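Local coordinates for protein muramidase (Trichobolus zukalii, PDB 6ZMV) that hydrolyses the glycan strands of bacterial peptidoglycan as a fungal muramidase (lysozyme) of glycoside hydrolase family 25, at residues F5-S8 with H9-S13; H45-G48 with A49-G53; V120-Y123 with K124-G128; W139-C143 with T144-N148. One frame throughout, in Å; residues are numbered along the deposited sequence. Where two conformers were deposited one is given.

Contact 1 of 4, residues F5-S8 with H9-S13; sequences FDIS and HYQPS. With GOL (glycerol), chain C.
Ser8 and Gln11 are joined by two hydrogen bonds where strand 2-7 runs out into its loop. The backbone N of Gln11 donates to Ser8 O at 2.9 Å, closing a type I turn from Ser8 to Gln11. In return the amide oxygen OE1 of Gln11 takes the N-H of Ser8 (3.1 Å), which arrives almost in line with the side-chain C=O. A bend at chi2 (74°) folds the Gln11 chain back over the turn and brings OE1 to this N-H, with Ile7 CB packed 3.5 Å from OE1. Ser8 OG, held between its own backbone N and carbonyl carbon (chi1 72°), adds a bond within the turn by receiving the N-H of Tyr10 at 3.1 Å. This inner part is close-knit, and Ser8 O also meets His45 NE2 of helix 42-51, probably in a hydrogen bond.

The outer side is looser. The ring of Tyr10 leads away into solvent, with His9 NE2 about 4.1 Å above the centre of one face. Beside the turn lies a glycerol, probably from the crystallisation liquor: its O2 donates to Gln11 OE1 (2.6 Å), its O1 accepts from Gln11 NE2, and its O3 donates to Asp6 OD1 at 2.8 Å. Asp6 OD2 is held by Gln179, while the carboxylates of Asp189 and Asp191 lie close to Asp6. A cluster of acids at the C-terminal end of the first barrel strand, with a glycerol bound beside Asp6, is consistent with the substrate cleft of a GH25 TIM-barrel-like muramidase.

Contact 2 of 4, residues H45-G48 with A49-G53; sequences HYTG and ATKAG
The C-terminal turns of helix 42-51 bring Thr50 back onto Tyr46, shortly before a Schellman motif at Gly53 finishes the helix. Tyr46 O is gripped twice by one residue: Thr50 N donates to it at 3.0 Å and the hydroxyl Thr50 OG1 at 2.7 Å, the two coming from opposite faces of the carbonyl plane. With OG1 beside its own backbone N (chi1 -57°), the Thr50 hydroxyl is turned back along the helix to that carbonyl, and it is also met by Arg56 NE. Around this pair the backbone keeps i to i+4 bonds, from Ala49 N to His45 O (2.8 Å) through to Ala52 N and Gly48 O, and Gly53 N, at positive phi, bonds back to Thr50 O at 3.1 Å. On the exposed flank Thr47 and Lys51 lie side by side and point the same way; the methyl CG2 of Thr47 touches CE of the extended Lys51 chain at 3.8 Å, while Thr47 OG1 bonds to Ser43 O. On the inner side Ala49 CB sits 3.2 Å from His45 O. His45, hydrogen-bonded to Tyr16 OH through ND1, packs with Tyr46 on Ile29, and Ala49 rests on Val27, so the helix lies against strand 26-33, just ahead of strand 55-61.

Contact 3 of 4, residues V120-Y123 with K124-G128; sequences VNRY and KTLSG. With SO4 (sulfate ion), chain G.
The backbone is regular alpha helix through Ser127, its N-H groups reaching four residues back as in Leu126 N to Arg122 O (3.0 Å), until Gly128 turns off at positive phi. Tyr123 and Ser127 form the closest side-chain pair. Ser127 CB lies over one face of the Tyr123 ring, 4.1 Å from its centroid and 27° off the normal, a CH-pi contact. Tyr123 O takes two donors from the same residue: Ser127 N, nearly in line with the carbonyl, at 2.8 Å, and Ser127 OG, well above the carbonyl plane, at 3.0 Å. The OG sits between backbone N and carbonyl carbon (chi1 77°), from where it also meets Arg129 N. At the far end of the ring, Tyr123 OH is tied to Gly81 O and Gly92 N.

On another flank, in one of two conformers of Arg122, the Arg122 and Leu126 side chains cross, CG to CD1 4.1 Å, Arg122 CD comes near Thr125 CG2, and the guanidinium goes on to a salt bridge with Asp74 of helix 69-78. Lys124, bent at chi2 (72°), curls over the helix end so that NZ donates to Gly128 O (3.1 Å) and to a sulfate O1 (3.0 Å); Tyr130 N also binds this ion. The cationic amine thus lies by the last carbonyls, where it would probably offset the negative end of the helix dipole, and with Tyr130 N it makes a small anion site, filled here by sulfate probably from the crystallisation liquor.

Contact 4 of 4, residues W139-C143 with T144-N148; sequences WWVEC and TGNSN
Thr144 sets its methyl CG2 over one face of the Trp140 indole, 3.6 Å from the centroid of the six-membered ring and only 2° off the normal, a CH-pi contact. The same side chain turns its hydroxyl to the backbone of the helix. Held between its own N and carbonyl carbon (chi1 77°), OG1 donates to Trp140 O at 2.7 Å, while Thr144 N reaches that oxygen from the opposite face of its plane. OG1 also lies 3.2 Å above the Trp140 ring plane, toward the rim. CG2 further touches Trp139 CZ3, and one face of the Trp139 ring is met by SG of Cys143, which is disulfide-bonded to Cys104. As an acceptor, Thr144 OG1 takes the N-H of Ser147 at 3.0 Å, an ST motif that turns the chain back toward the indole edge. Thr144 and Ser147 both rest on Val113 of helix 109-127.

Gly145, at positive phi, takes the chain out of helix 137-144 into the loop leading to strand 156-159.

Asn146 follows, its N making weak bonds to Trp140 O and Val141 O. Its amide stands at 74° to the indole plane, with OD1 at the ring edge 3.6 Å from Trp140 CD1 and taking the N-H of Gly170. Val141 CG2 packs against Asn146 CG at 3.9 Å. Ser147 O then receives the indole N-H of Trp140 (NE1 to O 2.9 Å) in the ring plane and on a carbonyl lone pair, which helps to fix the rotation of the indole.

In the fold
Contacts 1 and 2 lie on the same side of the chain's centre and touch, Ile7 CD1 packing on His45 CG at 3.5 Å. Contact 3 lies on helix 109-127 and contact 4 packs against that helix through Thr144 and Ser147, yet the nearest atoms of the two contacts are about 7 Å apart. Contact 4 is about 28 Å from contact 1, centre to centre, across the molecule. Contact 1 carries the glycerol beside the acidic cluster that probably marks the substrate cleft; another glycerol lies about 3 Å from the Trp139 side chain of contact 4. Contacts 2, 3 and 4 each end a helix with a glycine at positive phi.

Contact 1 of 4, residues F5-S8 with H9-S13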
loop_
_atom_site.group_PDB
_atom_site.type_symbol
_atom_site.label_atom_id
_atom_site.label_comp_id
_atom_site.label_asym_id
_atom_site.label_seq_id
_atom_site.Cartn_x
_atom_site.Cartn_y
_atom_site.Cartn_z
ATOM N N PHE A 5 -2.377 10.694 0.355
ATOM C CA PHE A 5 -3.272 10.198 1.393
ATOM C C PHE A 5 -3.751 8.812 1.007
ATOM O O PHE A 5 -3.482 8.335 -0.111
ATOM C CB PHE A 5 -4.430 11.168 1.641
ATOM C CG PHE A 5 -5.401 11.421 0.512
ATOM C CD1 PHE A 5 -5.007 12.072 -0.673
ATOM C CD2 PHE A 5 -6.766 11.142 0.686
ATOM C CE1 PHE A 5 -5.953 12.367 -1.631
ATOM C CE2 PHE A 5 -7.689 11.454 -0.288
ATOM C CZ PHE A 5 -7.290 12.072 -1.427
ATOM N N ASP A 6 -4.432 8.165 1.933
ATOM C CA ASP A 6 -5.003 6.853 1.629
ATOM C C ASP A 6 -6.422 6.768 2.238
ATOM O O ASP A 6 -6.677 7.347 3.338
ATOM C CB ASP A 6 -4.073 5.719 2.027
ATOM C CG ASP A 6 -3.799 5.630 3.471
ATOM O OD1 ASP A 6 -4.655 5.048 4.236
ATOM O OD2 ASP A 6 -2.738 6.140 3.884
ATOM N N ILE A 7 -7.304 6.079 1.540
ATOM C CA ILE A 7 -8.756 6.050 1.841
ATOM C C ILE A 7 -9.314 4.673 1.536
ATOM O O ILE A 7 -8.682 3.818 0.887
ATOM C CB ILE A 7 -9.505 7.118 1.007
ATOM C CG1 ILE A 7 -9.263 6.995 -0.505
ATOM C CG2 ILE A 7 -9.149 8.514 1.511
ATOM C CD1 ILE A 7 -9.995 8.009 -1.365
ATOM N N SER A 8 -10.534 4.483 1.991
ATOM C CA SER A 8 -11.290 3.228 1.888
ATOM C C SER A 8 -12.780 3.563 1.975
ATOM O O SER A 8 -13.167 4.715 1.997
ATOM C CB SER A 8 -10.875 2.283 2.976
ATOM O OG SER A 8 -11.359 2.720 4.237
ATOM N N HIS A 9 -13.582 2.533 2.136
ATOM C CA HIS A 9 -15.007 2.738 2.354
ATOM C C HIS A 9 -15.283 3.475 3.651
ATOM O O HIS A 9 -16.390 3.981 3.796
ATOM C CB HIS A 9 -15.707 1.371 2.387
ATOM C CG HIS A 9 -15.463 0.596 3.584
ATOM N ND1 HIS A 9 -14.358 -0.195 3.766
ATOM C CD2 HIS A 9 -16.218 0.516 4.682
ATOM C CE1 HIS A 9 -14.492 -0.813 4.945
ATOM N NE2 HIS A 9 -15.588 -0.339 5.518
ATOM N N TYR A 10 -14.327 3.584 4.562
ATOM C CA TYR A 10 -14.504 4.434 5.778
ATOM C C TYR A 10 -14.669 5.912 5.406
ATOM O O TYR A 10 -15.147 6.672 6.239
ATOM C CB TYR A 10 -13.343 4.247 6.745
ATOM C CG TYR A 10 -13.414 2.944 7.513
ATOM C CD1 TYR A 10 -14.450 2.650 8.394
ATOM C CD2 TYR A 10 -12.382 2.017 7.447
ATOM C CE1 TYR A 10 -14.454 1.505 9.174
ATOM C CE2 TYR A 10 -12.351 0.884 8.239
ATOM C CZ TYR A 10 -13.411 0.607 9.059
ATOM O OH TYR A 10 -13.375 -0.532 9.796
ATOM N N GLN A 11 -14.305 6.285 4.197
ATOM C CA GLN A 11 -14.550 7.640 3.605
ATOM C C GLN A 11 -15.538 7.469 2.447
ATOM O O GLN A 11 -15.134 7.350 1.284
ATOM C CB GLN A 11 -13.236 8.282 3.139
ATOM C CG GLN A 11 -12.293 8.587 4.266
ATOM C CD GLN A 11 -11.592 7.412 4.883
ATOM O OE1 GLN A 11 -11.006 6.591 4.155
ATOM N NE2 GLN A 11 -11.586 7.342 6.186
ATOM N N PRO A 12 -16.857 7.450 2.696
ATOM C CA PRO A 12 -17.780 7.205 1.583
ATOM C C PRO A 12 -17.812 8.314 0.529
ATOM O O PRO A 12 -18.181 8.026 -0.578
ATOM C CB PRO A 12 -19.151 7.089 2.240
ATOM C CG PRO A 12 -18.929 7.503 3.666
ATOM C CD PRO A 12 -17.486 7.448 4.015
ATOM N N SER A 13 -17.429 9.528 0.921
ATOM C CA SER A 13 -17.398 10.737 0.076
ATOM C C SER A 13 -16.061 11.411 0.300
ATOM O O SER A 13 -15.696 11.704 1.449
ATOM C CB SER A 13 -18.524 11.681 0.446
ATOM O OG SER A 13 -18.567 12.781 -0.424
HETATM C C1 GOL C . -8.605 4.842 7.312
HETATM O O1 GOL C . -9.546 5.839 7.662
HETATM C C2 GOL C . -8.439 4.756 5.804
HETATM O O2 GOL C . -9.650 4.588 5.128
HETATM C C3 GOL C . -7.521 3.634 5.403
HETATM O O3 GOL C . -7.136 3.669 4.028
#

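Contact 2 of 4, residues H45-G48 with A49-G53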
loop_
_atom_site.group_PDB
_atom_site.type_symbol
_atom_site.label_atom_id
_atom_site.label_comp_id
_atom_site.label_asym_id
_atom_site.label_seq_id
_atom_site.Cartn_x
_atom_site.Cartn_y
_atom_site.Cartn_z
ATOM N N HIS A 45 -13.784 5.970 -5.692
ATOM C CA HIS A 45 -12.548 6.669 -5.344
ATOM C C HIS A 45 -11.576 6.654 -6.498
ATOM O O HIS A 45 -10.930 7.677 -6.791
ATOM C CB HIS A 45 -11.934 6.047 -4.113
ATOM C CG HIS A 45 -12.618 6.269 -2.819
ATOM N ND1 HIS A 45 -13.301 7.428 -2.554
ATOM C CD2 HIS A 45 -12.650 5.487 -1.702
ATOM C CE1 HIS A 45 -13.749 7.376 -1.289
ATOM N NE2 HIS A 45 -13.359 6.174 -0.717
ATOM N N TYR A 46 -11.409 5.535 -7.162
ATOM C CA TYR A 46 -10.419 5.432 -8.267
ATOM C C TYR A 46 -10.793 6.309 -9.436
ATOM O O TYR A 46 -9.952 7.046 -9.931
ATOM C CB TYR A 46 -10.320 3.959 -8.675
ATOM C CG TYR A 46 -9.044 3.516 -9.347
ATOM C CD1 TYR A 46 -7.983 3.019 -8.612
ATOM C CD2 TYR A 46 -8.900 3.528 -10.719
ATOM C CE1 TYR A 46 -6.861 2.484 -9.207
ATOM C CE2 TYR A 46 -7.781 3.004 -11.338
ATOM C CZ TYR A 46 -6.752 2.486 -10.580
ATOM O OH TYR A 46 -5.657 1.885 -11.135
ATOM N N THR A 47 -12.090 6.369 -9.767
ATOM C CA THR A 47 -12.597 7.240 -10.858
ATOM C C THR A 47 -12.423 8.700 -10.462
ATOM O O THR A 47 -11.972 9.515 -11.257
ATOM C CB THR A 47 -14.049 6.894 -11.128
ATOM O OG1 THR A 47 -14.162 5.534 -11.538
ATOM C CG2 THR A 47 -14.639 7.786 -12.160
ATOM N N GLY A 48 -12.834 9.077 -9.261
ATOM C CA GLY A 48 -12.746 10.462 -8.820
ATOM C C GLY A 48 -11.315 10.915 -8.765
ATOM O O GLY A 48 -10.990 12.067 -9.111
ATOM N N ALA A 49 -10.434 10.056 -8.271
ATOM C CA ALA A 49 -9.008 10.382 -8.195
ATOM C C ALA A 49 -8.456 10.609 -9.586
ATOM O O ALA A 49 -7.687 11.586 -9.790
ATOM C CB ALA A 49 -8.212 9.305 -7.514
ATOM N N THR A 50 -8.815 9.766 -10.519
ATOM C CA THR A 50 -8.316 9.880 -11.904
ATOM C C THR A 50 -8.694 11.245 -12.483
ATOM O O THR A 50 -7.810 11.965 -13.006
ATOM C CB THR A 50 -8.873 8.769 -12.798
ATOM O OG1 THR A 50 -8.537 7.506 -12.242
ATOM C CG2 THR A 50 -8.315 8.848 -14.193
ATOM N N LYS A 51 -9.967 11.603 -12.377
ATOM C CA LYS A 51 -10.461 12.837 -12.997
ATOM C C LYS A 51 -9.870 14.063 -12.342
ATOM O O LYS A 51 -9.713 15.108 -13.013
ATOM C CB LYS A 51 -11.977 12.822 -12.849
ATOM C CG LYS A 51 -12.625 11.789 -13.783
ATOM C CD LYS A 51 -14.151 11.797 -13.774
ATOM C CE LYS A 51 -14.791 10.682 -14.605
ATOM N NZ LYS A 51 -16.269 10.745 -14.622
ATOM N N ALA A 52 -9.492 13.980 -11.075
ATOM C CA ALA A 52 -8.915 15.107 -10.320
ATOM C C ALA A 52 -7.433 15.264 -10.602
ATOM O O ALA A 52 -6.844 16.225 -10.060
ATOM C CB ALA A 52 -9.144 14.935 -8.831
ATOM N N GLY A 53 -6.809 14.335 -11.318
ATOM C CA GLY A 53 -5.386 14.401 -11.654
ATOM C C GLY A 53 -4.503 13.830 -10.568
ATOM O O GLY A 53 -3.263 14.054 -10.602
#

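Contact 3 of 4, residues V120-Y123 with K124-G128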
loop_
_atom_site.group_PDB
_atom_site.type_symbol
_atom_site.label_atom_id
_atom_site.label_comp_id
_atom_site.label_asym_id
_atom_site.label_seq_id
_atom_site.Cartn_x
_atom_site.Cartn_y
_atom_site.Cartn_z
ATOM N N VAL A 120 3.850 -11.443 -3.095
ATOM C CA VAL A 120 4.719 -10.497 -3.844
ATOM C C VAL A 120 5.062 -11.035 -5.239
ATOM O O VAL A 120 4.963 -10.279 -6.234
ATOM C CB VAL A 120 5.984 -10.218 -3.013
ATOM C CG1 VAL A 120 7.145 -9.689 -3.834
ATOM C CG2 VAL A 120 5.695 -9.341 -1.812
ATOM N N ASN A 121 5.455 -12.292 -5.301
ATOM C CA ASN A 121 5.871 -12.887 -6.566
ATOM C C ASN A 121 4.655 -13.127 -7.434
ATOM O O ASN A 121 4.742 -12.933 -8.655
ATOM C CB ASN A 121 6.683 -14.156 -6.326
ATOM C CG ASN A 121 8.090 -13.817 -5.865
ATOM O OD1 ASN A 121 8.864 -13.212 -6.611
ATOM N ND2 ASN A 121 8.417 -14.159 -4.631
ATOM N N ARG A 122 3.522 -13.557 -6.895
ATOM C CA ARG A 122 2.306 -13.681 -7.722
ATOM C C ARG A 122 1.931 -12.325 -8.316
ATOM O O ARG A 122 1.624 -12.241 -9.532
ATOM C CB ARG A 122 1.165 -14.231 -6.890
ATOM C CG ARG A 122 -0.043 -14.622 -7.697
ATOM C CD ARG A 122 0.243 -15.627 -8.785
ATOM N NE ARG A 122 -1.001 -16.083 -9.350
ATOM C CZ ARG A 122 -1.132 -17.202 -10.020
ATOM N NH1 ARG A 122 -0.102 -17.982 -10.272
ATOM N NH2 ARG A 122 -2.318 -17.518 -10.479
ATOM N N TYR A 123 1.972 -11.265 -7.520
ATOM C CA TYR A 123 1.647 -9.924 -8.027
ATOM C C TYR A 123 2.616 -9.505 -9.136
ATOM O O TYR A 123 2.159 -8.913 -10.150
ATOM C CB TYR A 123 1.597 -8.919 -6.866
ATOM C CG TYR A 123 1.115 -7.568 -7.326
ATOM C CD1 TYR A 123 -0.244 -7.323 -7.380
ATOM C CD2 TYR A 123 2.018 -6.586 -7.760
ATOM C CE1 TYR A 123 -0.703 -6.120 -7.883
ATOM C CE2 TYR A 123 1.556 -5.377 -8.238
ATOM C CZ TYR A 123 0.182 -5.154 -8.343
ATOM O OH TYR A 123 -0.273 -3.893 -8.779
ATOM N N LYS A 124 3.894 -9.804 -8.981
ATOM C CA LYS A 124 4.895 -9.509 -9.991
ATOM C C LYS A 124 4.569 -10.189 -11.313
ATOM O O LYS A 124 4.656 -9.523 -12.359
ATOM C CB LYS A 124 6.267 -9.934 -9.468
ATOM C CG LYS A 124 7.451 -9.933 -10.423
ATOM C CD LYS A 124 7.918 -8.616 -10.798
ATOM C CE LYS A 124 9.183 -8.728 -11.612
ATOM N NZ LYS A 124 9.507 -7.418 -12.236
ATOM N N THR A 125 4.242 -11.479 -11.311
ATOM C CA THR A 125 3.959 -12.127 -12.607
ATOM C C THR A 125 2.680 -11.579 -13.197
ATOM O O THR A 125 2.597 -11.477 -14.426
ATOM C CB THR A 125 3.970 -13.648 -12.517
ATOM O OG1 THR A 125 4.100 -14.125 -13.854
ATOM C CG2 THR A 125 2.774 -14.226 -11.811
ATOM N N LEU A 126 1.672 -11.239 -12.379
ATOM C CA LEU A 126 0.375 -10.782 -12.941
ATOM C C LEU A 126 0.519 -9.365 -13.511
ATOM O O LEU A 126 -0.044 -9.098 -14.610
ATOM C CB LEU A 126 -0.652 -10.773 -11.816
ATOM C CG LEU A 126 -1.091 -12.140 -11.344
ATOM C CD1 LEU A 126 -1.996 -12.001 -10.120
ATOM C CD2 LEU A 126 -1.766 -12.951 -12.456
ATOM N N SER A 127 1.203 -8.473 -12.788
ATOM C CA SER A 127 1.237 -7.030 -13.134
ATOM C C SER A 127 2.473 -6.642 -13.954
ATOM O O SER A 127 2.413 -5.570 -14.594
ATOM C CB SER A 127 1.197 -6.181 -11.882
ATOM O OG SER A 127 2.467 -6.173 -11.249
ATOM N N GLY A 128 3.563 -7.395 -13.816
ATOM C CA GLY A 128 4.862 -6.989 -14.342
ATOM C C GLY A 128 5.793 -6.369 -13.365
ATOM O O GLY A 128 6.993 -6.300 -13.669
HETATM S S SO4 G . 9.860 -3.717 -10.732
HETATM O O1 SO4 G . 9.405 -5.055 -10.436
HETATM O O2 SO4 G . 9.074 -2.890 -9.872
HETATM O O3 SO4 G . 11.254 -3.639 -10.357
HETATM O O4 SO4 G . 9.646 -3.336 -12.110
#

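Contact 4 of 4, residues W139-C143 with T144-N148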
loop_
_atom_site.group_PDB
_atom_site.type_symbol
_atom_site.label_atom_id
_atom_site.label_comp_id
_atom_site.label_asym_id
_atom_site.label_seq_id
_atom_site.Cartn_x
_atom_site.Cartn_y
_atom_site.Cartn_z
ATOM N N TRP A 139 5.719 -4.141 13.752
ATOM C CA TRP A 139 5.016 -5.241 13.097
ATOM C C TRP A 139 6.029 -6.030 12.278
ATOM O O TRP A 139 6.129 -7.240 12.324
ATOM C CB TRP A 139 3.828 -4.764 12.227
ATOM C CG TRP A 139 2.994 -5.909 11.775
ATOM C CD1 TRP A 139 1.888 -6.381 12.415
ATOM C CD2 TRP A 139 3.242 -6.800 10.674
ATOM N NE1 TRP A 139 1.401 -7.474 11.765
ATOM C CE2 TRP A 139 2.231 -7.786 10.726
ATOM C CE3 TRP A 139 4.203 -6.903 9.675
ATOM C CZ2 TRP A 139 2.189 -8.854 9.834
ATOM C CZ3 TRP A 139 4.140 -7.941 8.776
ATOM C CH2 TRP A 139 3.175 -8.938 8.885
ATOM N N TRP A 140 6.811 -5.325 11.470
ATOM C CA TRP A 140 7.765 -6.045 10.568
ATOM C C TRP A 140 8.803 -6.789 11.415
ATOM O O TRP A 140 9.165 -7.923 11.094
ATOM C CB TRP A 140 8.437 -5.021 9.636
ATOM C CG TRP A 140 9.164 -5.671 8.515
ATOM C CD1 TRP A 140 10.474 -5.993 8.411
ATOM C CD2 TRP A 140 8.518 -6.295 7.379
ATOM N NE1 TRP A 140 10.694 -6.713 7.261
ATOM C CE2 TRP A 140 9.519 -6.920 6.634
ATOM C CE3 TRP A 140 7.203 -6.346 6.915
ATOM C CZ2 TRP A 140 9.239 -7.601 5.459
ATOM C CZ3 TRP A 140 6.925 -7.006 5.745
ATOM C CH2 TRP A 140 7.931 -7.643 5.062
ATOM N N VAL A 141 9.310 -6.131 12.458
ATOM C CA VAL A 141 10.351 -6.761 13.272
ATOM C C VAL A 141 9.789 -8.060 13.877
ATOM O O VAL A 141 10.395 -9.147 13.720
ATOM C CB VAL A 141 10.882 -5.822 14.332
ATOM C CG1 VAL A 141 11.739 -6.563 15.347
ATOM C CG2 VAL A 141 11.608 -4.631 13.745
ATOM N N GLU A 142 8.669 -7.990 14.577
ATOM C CA GLU A 142 8.175 -9.203 15.286
ATOM C C GLU A 142 7.632 -10.238 14.300
ATOM O O GLU A 142 7.877 -11.404 14.466
ATOM C CB GLU A 142 7.046 -8.815 16.222
ATOM C CG GLU A 142 6.378 -9.990 16.906
ATOM C CD GLU A 142 5.330 -9.674 17.926
ATOM O OE1 GLU A 142 4.930 -10.623 18.609
ATOM O OE2 GLU A 142 4.749 -8.572 17.885
ATOM N N CYS A 143 6.905 -9.817 13.284
ATOM C CA CYS A 143 6.094 -10.764 12.509
ATOM C C CYS A 143 6.909 -11.405 11.380
ATOM O O CYS A 143 6.554 -12.483 10.898
ATOM C CB CYS A 143 4.828 -10.116 11.950
ATOM S SG CYS A 143 3.672 -9.641 13.250
ATOM N N THR A 144 8.008 -10.805 10.966
ATOM C CA THR A 144 8.845 -11.357 9.887
ATOM C C THR A 144 10.257 -11.672 10.435
ATOM O O THR A 144 11.058 -12.147 9.623
ATOM C CB THR A 144 8.947 -10.442 8.652
ATOM O OG1 THR A 144 9.840 -9.361 8.905
ATOM C CG2 THR A 144 7.601 -9.955 8.155
ATOM N N GLY A 145 10.574 -11.369 11.717
ATOM C CA GLY A 145 11.971 -11.486 12.152
ATOM C C GLY A 145 12.843 -10.388 11.575
ATOM O O GLY A 145 14.019 -10.575 11.378
ATOM N N ASN A 146 12.242 -9.263 11.221
ATOM C CA ASN A 146 12.923 -8.127 10.585
ATOM C C ASN A 146 13.550 -8.565 9.268
ATOM O O ASN A 146 14.714 -8.237 8.990
ATOM C CB ASN A 146 13.957 -7.473 11.500
ATOM C CG ASN A 146 14.189 -6.024 11.106
ATOM O OD1 ASN A 146 13.331 -5.409 10.453
ATOM N ND2 ASN A 146 15.308 -5.481 11.573
ATOM N N SER A 147 12.792 -9.303 8.494
ATOM C CA SER A 147 13.272 -9.854 7.229
ATOM C C SER A 147 13.742 -8.775 6.263
ATOM O O SER A 147 13.013 -7.840 6.042
ATOM C CB SER A 147 12.215 -10.720 6.585
ATOM O OG SER A 147 12.620 -11.238 5.328
ATOM N N ASN A 148 14.841 -9.075 5.585
ATOM C CA ASN A 148 15.340 -8.225 4.508
ATOM C C ASN A 148 15.014 -8.788 3.138
ATOM O O ASN A 148 15.483 -8.249 2.141
ATOM C CB ASN A 148 16.831 -7.937 4.652
ATOM C CG ASN A 148 17.714 -9.113 4.423
ATOM O OD1 ASN A 148 17.222 -10.158 4.071
ATOM N ND2 ASN A 148 19.017 -8.915 4.549
#